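Local coordinates for methylaspartate ammonia-lyase (Citrobacter amalonaticus, PDB 1KKO), which catalyses the reversible anti elimination of ammonia from L-threo-3-methylaspartate to give mesaconate, using magnesium as cofactor, at residues G274-G279 with R286-I291; K303-E308 with C325-I330; A6-G11 with V53-I58; V66-A71 with E363-A368. All blocks are in the same frame, centred on the assembly; numbering follows the deposited sequence.

Contact 1 of 4, residues G274-G279 with R286-I291; sequences GPVDAG and RMLTAI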
loop_
_atom_site.group_PDB
_atom_site.type_symbol
_atom_site.label_atom_id
_atom_site.label_comp_id
_atom_site.label_asym_id
_atom_site.label_seq_id
_atom_site.Cartn_x
_atom_site.Cartn_y
_atom_site.Cartn_z
ATOM N N GLY A 274 8.415 -5.815 23.473
ATOM C CA GLY A 274 7.946 -7.117 23.902
ATOM C C GLY A 274 9.024 -8.059 24.403
ATOM O O GLY A 274 9.092 -9.200 23.976
ATOM N N PRO A 275 9.880 -7.633 25.320
ATOM C CA PRO A 275 10.957 -8.528 25.758
ATOM C C PRO A 275 10.465 -9.833 26.390
ATOM O O PRO A 275 11.120 -10.868 26.217
ATOM C CB PRO A 275 11.717 -7.678 26.778
ATOM C CG PRO A 275 10.748 -6.672 27.230
ATOM C CD PRO A 275 9.959 -6.320 25.989
ATOM N N VAL A 276 9.341 -9.773 27.095
ATOM C CA VAL A 276 8.765 -10.934 27.758
ATOM C C VAL A 276 7.268 -10.932 27.532
ATOM O O VAL A 276 6.686 -9.900 27.203
ATOM C CB VAL A 276 9.024 -10.868 29.278
ATOM C CG1 VAL A 276 10.498 -10.803 29.560
ATOM C CG2 VAL A 276 8.308 -9.663 29.867
ATOM N N ASP A 277 6.646 -12.098 27.659
ATOM C CA ASP A 277 5.196 -12.212 27.617
ATOM C C ASP A 277 4.766 -13.041 28.827
ATOM O O ASP A 277 4.843 -14.275 28.815
ATOM C CB ASP A 277 4.720 -12.863 26.329
ATOM C CG ASP A 277 3.216 -12.987 26.263
ATOM O OD1 ASP A 277 2.523 -12.661 27.251
ATOM O OD2 ASP A 277 2.621 -13.416 25.254
ATOM N N ALA A 278 4.314 -12.357 29.870
ATOM C CA ALA A 278 3.906 -12.999 31.117
ATOM C C ALA A 278 2.528 -13.646 31.048
ATOM O O ALA A 278 2.105 -14.279 32.015
ATOM C CB ALA A 278 3.953 -11.993 32.249
ATOM N N GLY A 279 1.814 -13.477 29.938
ATOM C CA GLY A 279 0.551 -14.180 29.730
ATOM C C GLY A 279 -0.706 -13.553 30.284
ATOM O O GLY A 279 -1.806 -14.078 30.102
ATOM N N ARG A 286 4.099 -6.081 35.968
ATOM C CA ARG A 286 5.125 -6.328 36.979
ATOM C C ARG A 286 6.462 -6.738 36.357
ATOM O O ARG A 286 7.526 -6.276 36.765
ATOM C CB ARG A 286 4.651 -7.384 37.966
ATOM C CG ARG A 286 3.799 -6.803 39.060
ATOM C CD ARG A 286 3.475 -7.798 40.142
ATOM N NE ARG A 286 2.529 -8.789 39.650
ATOM C CZ ARG A 286 1.210 -8.669 39.703
ATOM N NH1 ARG A 286 0.446 -9.640 39.220
ATOM N NH2 ARG A 286 0.641 -7.590 40.232
HETATM N N MSE A 287 6.409 -7.587 35.342
HETATM C CA MSE A 287 7.616 -8.039 34.699
HETATM C C MSE A 287 8.369 -6.914 33.987
HETATM O O MSE A 287 9.585 -6.786 34.102
HETATM C CB MSE A 287 7.245 -9.098 33.686
HETATM C CG MSE A 287 8.371 -9.484 32.806
HETATM SE SE MSE A 287 9.676 -10.566 33.689
HETATM C CE MSE A 287 8.617 -11.448 34.992
ATOM N N LEU A 288 7.654 -6.102 33.218
ATOM C CA LEU A 288 8.316 -5.006 32.530
ATOM C C LEU A 288 8.906 -4.022 33.537
ATOM O O LEU A 288 10.002 -3.511 33.330
ATOM C CB LEU A 288 7.354 -4.288 31.599
ATOM C CG LEU A 288 6.816 -5.101 30.424
ATOM C CD1 LEU A 288 5.972 -4.188 29.542
ATOM C CD2 LEU A 288 7.931 -5.729 29.625
ATOM N N THR A 289 8.178 -3.766 34.622
ATOM C CA THR A 289 8.659 -2.852 35.659
ATOM C C THR A 289 9.997 -3.328 36.198
ATOM O O THR A 289 10.936 -2.559 36.350
ATOM C CB THR A 289 7.630 -2.748 36.793
ATOM O OG1 THR A 289 6.402 -2.196 36.293
ATOM C CG2 THR A 289 8.093 -1.778 37.883
ATOM N N ALA A 290 10.082 -4.621 36.473
ATOM C CA ALA A 290 11.318 -5.213 36.962
ATOM C C ALA A 290 12.467 -5.119 35.956
ATOM O O ALA A 290 13.603 -4.852 36.329
ATOM C CB ALA A 290 11.083 -6.645 37.377
ATOM N N ILE A 291 12.192 -5.336 34.668
ATOM C CA ILE A 291 13.243 -5.196 33.668
ATOM C C ILE A 291 13.719 -3.741 33.608
ATOM O O ILE A 291 14.923 -3.483 33.528
ATOM C CB ILE A 291 12.773 -5.678 32.272
ATOM C CG1 ILE A 291 12.467 -7.177 32.309
ATOM C CG2 ILE A 291 13.833 -5.374 31.213
ATOM C CD1 ILE A 291 11.716 -7.674 31.077
#
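Pro275 and Val276 meet Leu288 and Ile291 through carbon alone. The CG corner of the Pro275 ring lies 3.8 Å from Leu288 CD2, and the two side chains cross at about a right angle. Ile291 serves both loop residues with one methyl: its CD1 meets Val276 CG1 tip to tip at 3.7 Å and stays 4.1 Å from Pro275 CG. That reach follows from an extended chain, with CD1 anti to CA (chi2 167°). The other branch of Val276, CG2, lies on the side of Leu288 and Met287, the latter built as selenomethionine, but in the model it is too close to the Met287 chain for its exact position to be relied on.

Between the two segments the contact is apolar; the loop's polar bonds are an internal turn and two bonds to Gln284 near the start of the helix. In the turn, Asp277 OD1 accepts from Gly279 N at 2.9 Å, an Asx turn in which the N-H arrives 35° out of the carboxylate plane. Gln284 bonds to the backbone of Val276 and Ala278.

The buried apolar side is continued by helix 251-260, with Ile258 on Pro275 and Cys254 on Val276. A loop leaving the C-terminal end of strand 270-273 and folding onto the helix that follows is the beta-alpha connection of a TIM barrel, here next to Glu273, a magnesium ligand.

Contact 2 of 4, residues K303-E308 with C325-I330; sequences KIVADE and CHMVQI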
loop_
_atom_site.group_PDB
_atom_site.type_symbol
_atom_site.label_atom_id
_atom_site.label_comp_id
_atom_site.label_asym_id
_atom_site.label_seq_id
_atom_site.Cartn_x
_atom_site.Cartn_y
_atom_site.Cartn_z
ATOM N N LYS A 303 16.044 1.045 25.714
ATOM C CA LYS A 303 14.684 1.217 26.202
ATOM C C LYS A 303 13.801 0.024 25.846
ATOM O O LYS A 303 14.079 -0.669 24.885
ATOM C CB LYS A 303 14.094 2.503 25.625
ATOM C CG LYS A 303 14.749 3.762 26.193
ATOM C CD LYS A 303 14.202 5.007 25.532
ATOM C CE LYS A 303 14.802 6.279 26.083
ATOM N NZ LYS A 303 14.367 7.438 25.258
ATOM N N ILE A 304 12.762 -0.212 26.639
ATOM C CA ILE A 304 11.815 -1.289 26.332
ATOM C C ILE A 304 10.419 -0.726 26.076
ATOM O O ILE A 304 10.026 0.325 26.603
ATOM C CB ILE A 304 11.802 -2.434 27.389
ATOM C CG1 ILE A 304 11.383 -1.932 28.768
ATOM C CG2 ILE A 304 13.159 -3.139 27.412
ATOM C CD1 ILE A 304 11.049 -3.052 29.749
ATOM N N VAL A 305 9.694 -1.456 25.234
ATOM C CA VAL A 305 8.378 -1.073 24.768
ATOM C C VAL A 305 7.351 -2.141 25.141
ATOM O O VAL A 305 7.526 -3.318 24.815
ATOM C CB VAL A 305 8.371 -0.928 23.231
ATOM C CG1 VAL A 305 7.046 -0.336 22.758
ATOM C CG2 VAL A 305 9.533 -0.085 22.760
ATOM N N ALA A 306 6.272 -1.737 25.803
ATOM C CA ALA A 306 5.166 -2.634 26.099
ATOM C C ALA A 306 4.311 -2.810 24.865
ATOM O O ALA A 306 4.153 -1.903 24.057
ATOM C CB ALA A 306 4.337 -2.100 27.215
ATOM N N ASP A 307 3.725 -3.986 24.731
ATOM C CA ASP A 307 2.841 -4.266 23.608
ATOM C C ASP A 307 1.794 -5.288 24.052
ATOM O O ASP A 307 0.640 -4.934 24.288
ATOM C CB ASP A 307 3.669 -4.757 22.429
ATOM C CG ASP A 307 2.837 -5.149 21.242
ATOM O OD1 ASP A 307 1.689 -4.683 21.096
ATOM O OD2 ASP A 307 3.281 -5.932 20.377
ATOM N N GLU A 308 2.204 -6.547 24.185
ATOM C CA GLU A 308 1.292 -7.599 24.624
ATOM C C GLU A 308 0.617 -7.224 25.949
ATOM O O GLU A 308 1.272 -6.780 26.889
ATOM C CB GLU A 308 2.038 -8.926 24.813
ATOM C CG GLU A 308 2.841 -9.441 23.623
ATOM C CD GLU A 308 4.292 -8.965 23.588
ATOM O OE1 GLU A 308 4.613 -7.901 24.170
ATOM O OE2 GLU A 308 5.121 -9.669 22.963
ATOM N N CYS A 325 7.709 0.742 31.800
ATOM C CA CYS A 325 8.575 0.677 30.636
ATOM C C CYS A 325 8.736 2.080 30.089
ATOM O O CYS A 325 8.125 3.010 30.599
ATOM C CB CYS A 325 7.952 -0.233 29.576
ATOM S SG CYS A 325 6.280 0.224 29.154
ATOM N N HIS A 326 9.556 2.232 29.067
ATOM C CA HIS A 326 9.842 3.552 28.529
ATOM C C HIS A 326 8.852 4.026 27.494
ATOM O O HIS A 326 8.668 5.221 27.323
ATOM C CB HIS A 326 11.229 3.548 27.909
ATOM C CG HIS A 326 12.279 3.047 28.839
ATOM N ND1 HIS A 326 12.610 1.714 28.924
ATOM C CD2 HIS A 326 13.045 3.689 29.753
ATOM C CE1 HIS A 326 13.541 1.556 29.847
ATOM N NE2 HIS A 326 13.828 2.738 30.360
HETATM N N MSE A 327 8.239 3.077 26.795
HETATM C CA MSE A 327 7.356 3.365 25.677
HETATM C C MSE A 327 6.287 2.298 25.636
HETATM O O MSE A 327 6.538 1.159 26.021
HETATM C CB MSE A 327 8.171 3.328 24.384
HETATM C CG MSE A 327 7.383 3.547 23.113
HETATM SE SE MSE A 327 8.526 3.480 21.538
HETATM C CE MSE A 327 8.877 5.362 21.364
ATOM N N VAL A 328 5.089 2.671 25.196
ATOM C CA VAL A 328 4.005 1.717 25.016
ATOM C C VAL A 328 3.492 1.767 23.583
ATOM O O VAL A 328 3.319 2.850 23.031
ATOM C CB VAL A 328 2.802 1.992 25.946
ATOM C CG1 VAL A 328 3.140 1.686 27.387
ATOM C CG2 VAL A 328 2.324 3.391 25.819
ATOM N N GLN A 329 3.259 0.601 22.984
ATOM C CA GLN A 329 2.593 0.563 21.677
ATOM C C GLN A 329 1.077 0.684 21.860
ATOM O O GLN A 329 0.428 -0.229 22.381
ATOM C CB GLN A 329 2.885 -0.689 20.832
ATOM C CG GLN A 329 2.157 -0.483 19.477
ATOM C CD GLN A 329 2.250 -1.562 18.419
ATOM O OE1 GLN A 329 1.449 -1.541 17.470
ATOM N NE2 GLN A 329 3.179 -2.499 18.565
ATOM N N ILE A 330 0.548 1.829 21.436
ATOM C CA ILE A 330 -0.877 2.103 21.363
ATOM C C ILE A 330 -1.271 1.494 20.009
ATOM O O ILE A 330 -1.063 2.090 18.952
ATOM C CB ILE A 330 -1.076 3.627 21.442
ATOM C CG1 ILE A 330 -0.527 4.163 22.779
ATOM C CG2 ILE A 330 -2.533 4.028 21.257
ATOM C CD1 ILE A 330 -0.471 5.674 22.852
HETATM O O HOH W 1 3.991 -5.571 17.878
#
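Ile304 O is gripped by two successive backbone N-H groups, those of His326 at 3.2 Å and Met327 at 3.3 Å. Both bonds are bent, at 138° at the hydrogen. The backbone N of the same residue is held as well: Ile304 N donates to His326 ND1 at 3.0 Å, from a direction tilted out of the ring plane. That bond shows ND1 acting as an acceptor. With CG anti to the carbonyl carbon (chi1 -53°), the imidazole swings beside Lys303, whose CG lies over one face, 3.9 Å from the ring centroid, in a CH-pi contact.

The Met327 bond opens the parallel pairing, which Ala306 N to Met327 O and Gln329 N to Ala306 O, both 2.9 Å, continue. Val305 and Met327 run side by side on one face, while Ala306 CB touches Cys325 SG at 3.6 Å on the other. At the strand ends, Asp307 OD2 and Gln329 NE2 share a water; NE2 also donates to Glu273, and Asp307 and Gln329 bind magnesium and substrate respectively.

Strands 303-306 and 327-330 are joined through helix 313-321 as a beta-alpha-beta crossover, lying in the barrel between strands 270-273 and 354-357, with helix 281-298 against Ile304 and Ala306.

Contact 3 of 4, residues A6-G11 with V53-I58; sequences ALFTAG and VSVQLI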
loop_
_atom_site.group_PDB
_atom_site.type_symbol
_atom_site.label_atom_id
_atom_site.label_comp_id
_atom_site.label_asym_id
_atom_site.label_seq_id
_atom_site.Cartn_x
_atom_site.Cartn_y
_atom_site.Cartn_z
ATOM N N ALA A 6 -25.615 6.170 5.027
ATOM C CA ALA A 6 -24.449 5.406 5.488
ATOM C C ALA A 6 -24.357 4.118 4.672
ATOM O O ALA A 6 -25.363 3.426 4.489
ATOM C CB ALA A 6 -24.579 5.083 6.953
ATOM N N LEU A 7 -23.153 3.808 4.189
ATOM C CA LEU A 7 -22.923 2.624 3.361
ATOM C C LEU A 7 -21.793 1.811 3.940
ATOM O O LEU A 7 -20.812 2.370 4.419
ATOM C CB LEU A 7 -22.525 3.014 1.933
ATOM C CG LEU A 7 -23.529 3.830 1.136
ATOM C CD1 LEU A 7 -23.054 3.897 -0.300
ATOM C CD2 LEU A 7 -24.884 3.226 1.181
ATOM N N PHE A 8 -21.949 0.495 3.888
ATOM C CA PHE A 8 -20.957 -0.461 4.371
ATOM C C PHE A 8 -20.579 -1.392 3.225
ATOM O O PHE A 8 -21.456 -2.005 2.612
ATOM C CB PHE A 8 -21.520 -1.266 5.535
ATOM C CG PHE A 8 -21.869 -0.426 6.739
ATOM C CD1 PHE A 8 -20.873 0.089 7.560
ATOM C CD2 PHE A 8 -23.191 -0.144 7.044
ATOM C CE1 PHE A 8 -21.176 0.857 8.667
ATOM C CE2 PHE A 8 -23.497 0.644 8.146
ATOM C CZ PHE A 8 -22.482 1.133 8.957
ATOM N N THR A 9 -19.288 -1.488 2.928
ATOM C CA THR A 9 -18.831 -2.343 1.841
ATOM C C THR A 9 -17.668 -3.213 2.280
ATOM O O THR A 9 -16.681 -2.747 2.868
ATOM C CB THR A 9 -18.453 -1.515 0.606
ATOM O OG1 THR A 9 -17.440 -0.588 0.917
ATOM C CG2 THR A 9 -19.549 -0.605 0.214
ATOM N N ALA A 10 -17.784 -4.495 1.979
ATOM C CA ALA A 10 -16.742 -5.468 2.287
ATOM C C ALA A 10 -15.507 -5.201 1.455
ATOM O O ALA A 10 -15.603 -4.766 0.310
ATOM C CB ALA A 10 -17.239 -6.886 2.013
ATOM N N GLY A 11 -14.337 -5.446 2.033
ATOM C CA GLY A 11 -13.095 -5.320 1.294
ATOM C C GLY A 11 -12.007 -6.161 1.905
ATOM O O GLY A 11 -12.209 -6.924 2.854
ATOM N N VAL A 53 -14.253 -3.613 6.497
ATOM C CA VAL A 53 -15.524 -3.076 6.043
ATOM C C VAL A 53 -15.363 -1.574 5.941
ATOM O O VAL A 53 -15.068 -0.904 6.934
ATOM C CB VAL A 53 -16.701 -3.402 6.973
ATOM C CG1 VAL A 53 -17.961 -2.641 6.525
ATOM C CG2 VAL A 53 -16.949 -4.894 7.009
ATOM N N SER A 54 -15.532 -1.037 4.737
ATOM C CA SER A 54 -15.468 0.393 4.546
ATOM C C SER A 54 -16.793 1.020 4.936
ATOM O O SER A 54 -17.854 0.518 4.588
ATOM C CB SER A 54 -15.175 0.755 3.093
ATOM O OG SER A 54 -13.857 0.419 2.693
ATOM N N VAL A 55 -16.689 2.122 5.658
ATOM C CA VAL A 55 -17.822 2.935 6.059
ATOM C C VAL A 55 -17.777 4.216 5.240
ATOM O O VAL A 55 -16.752 4.881 5.197
ATOM C CB VAL A 55 -17.705 3.324 7.559
ATOM C CG1 VAL A 55 -18.922 4.114 8.013
ATOM C CG2 VAL A 55 -17.524 2.072 8.408
ATOM N N GLN A 56 -18.869 4.529 4.553
ATOM C CA GLN A 56 -18.973 5.779 3.825
ATOM C C GLN A 56 -20.200 6.503 4.341
ATOM O O GLN A 56 -21.281 5.921 4.426
ATOM C CB GLN A 56 -19.105 5.524 2.325
ATOM C CG GLN A 56 -17.866 4.892 1.726
ATOM C CD GLN A 56 -17.992 4.702 0.236
ATOM O OE1 GLN A 56 -17.413 5.472 -0.530
ATOM N NE2 GLN A 56 -18.770 3.710 -0.179
ATOM N N LEU A 57 -20.014 7.773 4.672
ATOM C CA LEU A 57 -21.104 8.592 5.179
ATOM C C LEU A 57 -21.296 9.745 4.217
ATOM O O LEU A 57 -20.448 10.618 4.105
ATOM C CB LEU A 57 -20.765 9.132 6.565
ATOM C CG LEU A 57 -20.326 8.104 7.609
ATOM C CD1 LEU A 57 -19.928 8.792 8.895
ATOM C CD2 LEU A 57 -21.397 7.082 7.905
ATOM N N ILE A 58 -22.404 9.720 3.488
ATOM C CA ILE A 58 -22.733 10.798 2.567
ATOM C C ILE A 58 -23.426 11.853 3.396
ATOM O O ILE A 58 -24.450 11.569 4.027
ATOM C CB ILE A 58 -23.668 10.315 1.453
ATOM C CG1 ILE A 58 -23.044 9.154 0.679
ATOM C CG2 ILE A 58 -23.985 11.444 0.506
ATOM C CD1 ILE A 58 -23.988 8.553 -0.324
HETATM O O HOH W 2 -13.812 -2.235 1.794
#
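Phe8 packs on Val53 and Val55 where two antiparallel strands present their apolar face. The ring lies beside Val55, whose CG2 comes to its edge, 3.9 Å from Phe8 CE1. Val53 CG1 approaches Phe8 CB instead, also at 3.9 Å, and the two side chains cross obliquely. Farther along the same face Ala6 CB meets Leu57 CD2 at 3.9 Å. These close apolar contacts make it the tight half. Helices 86-101 and 128-146 close over this side, Leu93 and Leu134 against Phe8 and Ala137 against both Val55 and Leu57.

The face bearing Leu7, Thr9, Ser54 and Gln56 is looser and more polar. The side chains of Leu7 and Gln56 come no nearer each other than 4.3 Å, CB to CB. Thr9 OG1 lies closest to Ser54 CB, at 3.4 Å. A water donates to Ser54 OG at 2.8 Å and to Thr9 O, bridging the strands. Ser54 OG is also bonded to Asp68 of the adjoining strand 64-69 and to Arg404 of the second subunit, whose carbonyl takes Gln56 NE2. Leu408 of that subunit packs on Leu7 and Gln56, and its Ala407 lies on Thr9.

Between the faces the backbone is regular. Leu7 and Gln56 form one hydrogen-bonded pair, with Leu7 N to Gln56 O 2.8 Å, and Thr9 and Ser54 form the next. The chemistry therefore implies a two-sided sheet, apolar toward its own helices and mixed, partly hydrated, toward the dimer partner.

Contact 4 of 4, residues V66-A71 with E363-A368; sequences VGDCAA and ETEISA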
loop_
_atom_site.group_PDB
_atom_site.type_symbol
_atom_site.label_atom_id
_atom_site.label_comp_id
_atom_site.label_asym_id
_atom_site.label_seq_id
_atom_site.Cartn_x
_atom_site.Cartn_y
_atom_site.Cartn_z
ATOM N N VAL A 66 -15.131 8.866 5.005
ATOM C CA VAL A 66 -14.721 7.476 4.946
ATOM C C VAL A 66 -13.938 7.003 6.162
ATOM O O VAL A 66 -13.222 7.769 6.824
ATOM C CB VAL A 66 -13.878 7.191 3.665
ATOM C CG1 VAL A 66 -14.661 7.543 2.423
ATOM C CG2 VAL A 66 -12.556 7.954 3.671
ATOM N N GLY A 67 -14.100 5.722 6.446
ATOM C CA GLY A 67 -13.361 5.062 7.502
ATOM C C GLY A 67 -13.388 3.576 7.234
ATOM O O GLY A 67 -14.287 3.080 6.564
ATOM N N ASP A 68 -12.423 2.840 7.778
ATOM C CA ASP A 68 -12.378 1.395 7.593
ATOM C C ASP A 68 -12.340 0.633 8.900
ATOM O O ASP A 68 -11.479 0.862 9.751
ATOM C CB ASP A 68 -11.141 0.992 6.790
ATOM C CG ASP A 68 -11.305 1.156 5.303
ATOM O OD1 ASP A 68 -12.444 1.188 4.819
ATOM O OD2 ASP A 68 -10.322 1.240 4.557
ATOM N N CYS A 69 -13.277 -0.289 9.022
ATOM C CA CYS A 69 -13.278 -1.245 10.105
ATOM C C CYS A 69 -12.197 -2.266 9.788
ATOM O O CYS A 69 -12.261 -2.915 8.743
ATOM C CB CYS A 69 -14.626 -1.946 10.196
ATOM S SG CYS A 69 -16.036 -0.836 10.416
ATOM N N ALA A 70 -11.234 -2.434 10.694
ATOM C CA ALA A 70 -10.106 -3.331 10.476
ATOM C C ALA A 70 -9.612 -3.813 11.824
ATOM O O ALA A 70 -9.810 -3.136 12.839
ATOM C CB ALA A 70 -8.987 -2.624 9.732
ATOM N N ALA A 71 -8.955 -4.964 11.817
ATOM C CA ALA A 71 -8.464 -5.602 13.021
ATOM C C ALA A 71 -7.041 -6.092 12.804
ATOM O O ALA A 71 -6.599 -6.289 11.665
ATOM C CB ALA A 71 -9.357 -6.738 13.396
ATOM N N GLU A 363 -4.292 -3.517 8.495
ATOM C CA GLU A 363 -5.329 -2.509 8.381
ATOM C C GLU A 363 -5.327 -1.948 6.955
ATOM O O GLU A 363 -4.997 -2.686 6.029
ATOM C CB GLU A 363 -5.296 -1.489 9.525
ATOM C CG GLU A 363 -4.034 -0.683 9.720
ATOM C CD GLU A 363 -4.162 0.174 10.973
ATOM O OE1 GLU A 363 -3.437 -0.066 11.967
ATOM O OE2 GLU A 363 -5.001 1.089 10.958
ATOM N N THR A 364 -5.750 -0.701 6.754
ATOM C CA THR A 364 -5.987 -0.209 5.395
ATOM C C THR A 364 -5.352 1.136 5.128
ATOM O O THR A 364 -4.818 1.787 6.006
ATOM C CB THR A 364 -7.486 -0.071 5.086
ATOM O OG1 THR A 364 -8.016 1.073 5.784
ATOM C CG2 THR A 364 -8.278 -1.273 5.545
ATOM N N GLU A 365 -5.436 1.558 3.875
ATOM C CA GLU A 365 -4.928 2.856 3.484
ATOM C C GLU A 365 -5.716 3.968 4.163
ATOM O O GLU A 365 -5.150 4.983 4.554
ATOM C CB GLU A 365 -4.888 2.999 1.956
ATOM C CG GLU A 365 -6.110 3.573 1.242
ATOM C CD GLU A 365 -7.338 2.680 1.177
ATOM O OE1 GLU A 365 -7.451 1.696 1.936
ATOM O OE2 GLU A 365 -8.222 3.004 0.356
ATOM N N ILE A 366 -7.020 3.774 4.318
ATOM C CA ILE A 366 -7.858 4.783 4.956
ATOM C C ILE A 366 -7.600 4.840 6.449
ATOM O O ILE A 366 -7.509 5.919 7.018
ATOM C CB ILE A 366 -9.350 4.515 4.682
ATOM C CG1 ILE A 366 -9.652 4.762 3.206
ATOM C CG2 ILE A 366 -10.225 5.371 5.592
ATOM C CD1 ILE A 366 -11.057 4.474 2.792
ATOM N N SER A 367 -7.485 3.697 7.107
ATOM C CA SER A 367 -7.260 3.723 8.549
ATOM C C SER A 367 -5.897 4.332 8.836
ATOM O O SER A 367 -5.751 5.142 9.753
ATOM C CB SER A 367 -7.444 2.342 9.175
ATOM O OG SER A 367 -6.447 1.417 8.766
ATOM N N ALA A 368 -4.889 3.979 8.046
ATOM C CA ALA A 368 -3.561 4.542 8.234
ATOM C C ALA A 368 -3.563 6.046 7.990
ATOM O O ALA A 368 -2.973 6.801 8.765
ATOM C CB ALA A 368 -2.551 3.876 7.320
HETATM O O HOH W 3 -9.890 0.504 2.020
#
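Thr364 OG1 donates to Asp68 OD2 at 2.6 Å, joining a strand of the N-terminal domain to the capping box that starts helix 365-378 of the barrel domain. The bond uses the anti lone pair of OD2, on the side away from OD1. Ile366 lies against the same carboxylate, Ile366 CB 3.4 Å from Asp68 OD2, the two side chains crossing at about a right angle. Its CG2 lies on Gly67 CA while Ile366 CD1 touches Val66 CG2 at 3.9 Å. At the far end Ala70 CB rests on Glu363 CB.

In the next shell the box itself fixes Thr364. A chi1 of 74° turns OG1 back over the first turn of the helix, where it accepts from Ser367 N at 3.0 Å, and Thr364 N returns a bond to Ser367 OG. Asp68 OD1 is steadied by Ser54 OG. A water lies between Asp68 OD2 and Glu365 OE1, two acidic oxygens 3.9 Å apart; Arg404 of the second subunit, in a salt bridge with Glu365 and packed on Asp68, probably eases their repulsion.

Farther out, Glu363 is held by Lys386, Tyr132 and the backbone of Thr360, a substrate-binding residue. Ser367 OG completes this grip, donating to the anti lone pair of Glu363 OE2 at 2.6 Å.

In the fold
Contacts 1 and 2 are successive parts of the barrel, with centres 10 Å apart; they touch where Gly274 N lies 3.0 Å from Val305 O and Leu288 packs on Ala306. Contacts 3 and 4 form a second pair, centres 11 Å apart, meeting through neighbouring strands 47-59 and 64-69 of the N-terminal sheet, where Val55 N sits 2.7 Å from Gly67 O; both also reach the second subunit. Contact 4 connects the two domains and comes within about 8 Å (nearest atoms) of contact 2, which carries Asp307 and Gln329 of the active site. Within contact 4, the Glu363 side chain is about 7 Å from that of Lys331, the proton acceptor. Contact 3 lies away from that site.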